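Local coordinates for protein 3-hydroxyisobutyrate dehydrogenase (Thermus thermophilus, PDB 2CVZ) that probably catalyses the NADP-dependent oxidation of 3-hydroxyisobutyrate, a step of valine catabolism, at residues Lys3-Gly8 and Ala54-Ile59. Residues are numbered along the deposited sequence; the frame is centred on the assembly and turned at random.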
loop_
_atom_site.group_PDB
_atom_site.type_symbol
_atom_site.label_atom_id
_atom_site.label_comp_id
_atom_site.label_asym_id
_atom_site.label_seq_id
_atom_site.Cartn_x
_atom_site.Cartn_y
_atom_site.Cartn_z
ATOM N N LYS C 3 -30.665 -19.622 35.884
ATOM C CA LYS C 3 -30.160 -20.322 34.719
ATOM C C LYS C 3 -29.452 -19.390 33.693
ATOM O O LYS C 3 -29.547 -18.170 33.831
ATOM C CB LYS C 3 -31.337 -20.976 33.924
ATOM C CG LYS C 3 -32.065 -22.065 34.694
ATOM C CD LYS C 3 -33.016 -22.810 33.774
ATOM C CE LYS C 3 -33.724 -23.950 34.487
ATOM N NZ LYS C 3 -34.536 -24.753 33.530
ATOM N N VAL C 4 -28.743 -19.956 32.726
ATOM C CA VAL C 4 -28.073 -19.156 31.716
ATOM C C VAL C 4 -28.620 -19.650 30.385
ATOM O O VAL C 4 -29.221 -20.724 30.318
ATOM C CB VAL C 4 -26.538 -19.330 31.762
ATOM C CG1 VAL C 4 -26.013 -18.874 33.119
ATOM C CG2 VAL C 4 -26.162 -20.781 31.498
ATOM N N ALA C 5 -28.441 -18.864 29.332
ATOM C CA ALA C 5 -28.944 -19.263 28.026
ATOM C C ALA C 5 -27.962 -18.826 26.961
ATOM O O ALA C 5 -27.259 -17.835 27.137
ATOM C CB ALA C 5 -30.309 -18.633 27.776
ATOM N N PHE C 6 -27.911 -19.568 25.861
ATOM C CA PHE C 6 -27.000 -19.229 24.778
ATOM C C PHE C 6 -27.749 -19.177 23.452
ATOM O O PHE C 6 -28.549 -20.065 23.138
ATOM C CB PHE C 6 -25.875 -20.263 24.683
ATOM C CG PHE C 6 -24.633 -19.744 24.009
ATOM C CD1 PHE C 6 -23.550 -19.302 24.765
ATOM C CD2 PHE C 6 -24.553 -19.673 22.620
ATOM C CE1 PHE C 6 -22.405 -18.794 24.145
ATOM C CE2 PHE C 6 -23.414 -19.168 21.992
ATOM C CZ PHE C 6 -22.339 -18.728 22.756
ATOM N N ILE C 7 -27.485 -18.129 22.678
ATOM C CA ILE C 7 -28.116 -17.948 21.378
ATOM C C ILE C 7 -27.051 -17.953 20.290
ATOM O O ILE C 7 -26.088 -17.189 20.358
ATOM C CB ILE C 7 -28.877 -16.606 21.307
ATOM C CG1 ILE C 7 -30.029 -16.603 22.313
ATOM C CG2 ILE C 7 -29.381 -16.371 19.891
ATOM C CD1 ILE C 7 -30.723 -15.261 22.446
ATOM N N GLY C 8 -27.225 -18.814 19.291
ATOM C CA GLY C 8 -26.265 -18.888 18.205
ATOM C C GLY C 8 -25.253 -19.997 18.408
ATOM O O GLY C 8 -24.136 -19.759 18.866
ATOM N N ALA C 54 -35.363 -15.584 27.784
ATOM C CA ALA C 54 -35.539 -14.488 28.736
ATOM C C ALA C 54 -35.649 -14.985 30.176
ATOM O O ALA C 54 -35.643 -14.191 31.118
ATOM C CB ALA C 54 -36.777 -13.678 28.369
ATOM N N GLU C 55 -35.754 -16.298 30.345
ATOM C CA GLU C 55 -35.854 -16.890 31.675
ATOM C C GLU C 55 -34.504 -16.864 32.385
ATOM O O GLU C 55 -34.433 -16.977 33.609
ATOM C CB GLU C 55 -36.331 -18.342 31.576
ATOM C CG GLU C 55 -37.810 -18.517 31.282
ATOM C CD GLU C 55 -38.195 -19.977 31.121
ATOM O OE1 GLU C 55 -37.675 -20.816 31.888
ATOM O OE2 GLU C 55 -39.019 -20.286 30.234
ATOM N N ALA C 56 -33.438 -16.705 31.607
ATOM C CA ALA C 56 -32.079 -16.699 32.141
ATOM C C ALA C 56 -31.647 -15.420 32.850
ATOM O O ALA C 56 -32.141 -14.329 32.560
ATOM C CB ALA C 56 -31.088 -17.019 31.016
ATOM N N ARG C 57 -30.717 -15.580 33.789
ATOM C CA ARG C 57 -30.155 -14.464 34.539
ATOM C C ARG C 57 -29.077 -13.857 33.646
ATOM O O ARG C 57 -28.812 -12.655 33.687
ATOM C CB ARG C 57 -29.528 -14.965 35.843
ATOM C CG ARG C 57 -28.645 -13.946 36.555
ATOM C CD ARG C 57 -29.452 -12.778 37.098
ATOM N NE ARG C 57 -30.317 -13.184 38.202
ATOM C CZ ARG C 57 -31.121 -12.361 38.867
ATOM N NH1 ARG C 57 -31.177 -11.077 38.543
ATOM N NH2 ARG C 57 -31.863 -12.824 39.866
ATOM N N VAL C 58 -28.458 -14.709 32.836
ATOM C CA VAL C 58 -27.418 -14.275 31.915
ATOM C C VAL C 58 -27.666 -14.879 30.540
ATOM O O VAL C 58 -27.747 -16.098 30.387
ATOM C CB VAL C 58 -26.011 -14.704 32.387
ATOM C CG1 VAL C 58 -24.953 -14.131 31.445
ATOM C CG2 VAL C 58 -25.771 -14.233 33.812
ATOM N N ILE C 59 -27.795 -14.010 29.546
ATOM C CA ILE C 59 -28.026 -14.431 28.173
ATOM C C ILE C 59 -26.747 -14.213 27.371
ATOM O O ILE C 59 -26.150 -13.138 27.436
ATOM C CB ILE C 59 -29.161 -13.606 27.524
ATOM C CG1 ILE C 59 -30.485 -13.893 28.237
ATOM C CG2 ILE C 59 -29.268 -13.933 26.042
ATOM C CD1 ILE C 59 -31.643 -13.059 27.739
HETATM O O HOH W 1 -32.678 -17.721 35.936
#
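Arg57 N donates to Lys3 O at 2.8 Å, and Ala5 N to Val58 O at 3.0 Å, joining the first strand of the Rossmann fold, 4-7, to the parallel strand 58-61 beside it. Val58 N, between these two links, is buried by the contact and lacks a partner; it stands 3.8 Å from Lys3 O, too long for a hydrogen bond. A water extends the seam, accepting from Lys3 N and donating to Glu55 O. Arg57 suits the partly exposed approach to strand 58-61: with CG anti to the backbone N (chi1 167°) its chain leads away, to a salt bridge with Glu2, while its CB stays 3.8 Å from Lys3 O.

Small residues fit where the segments converge. Ala56 directs its methyl at the first strand, with CB 3.7 Å from Ala5 CB, and Val53 touches Ala5 too. The beta-branched Val4 and Val58, suited to extended backbone, share the other face of the sheet. Strand 4-7 gives way to Gly8, which touches the bound NADPH and probably opens the GxGxxG turn; its positive phi (97°) is a conformation in which a side chain would strike the preceding carbonyl. Just before it, Ile7 crosses Ile59 at a slant, Ile7 CD1 lying 4.1 Å from Ile59 CG2.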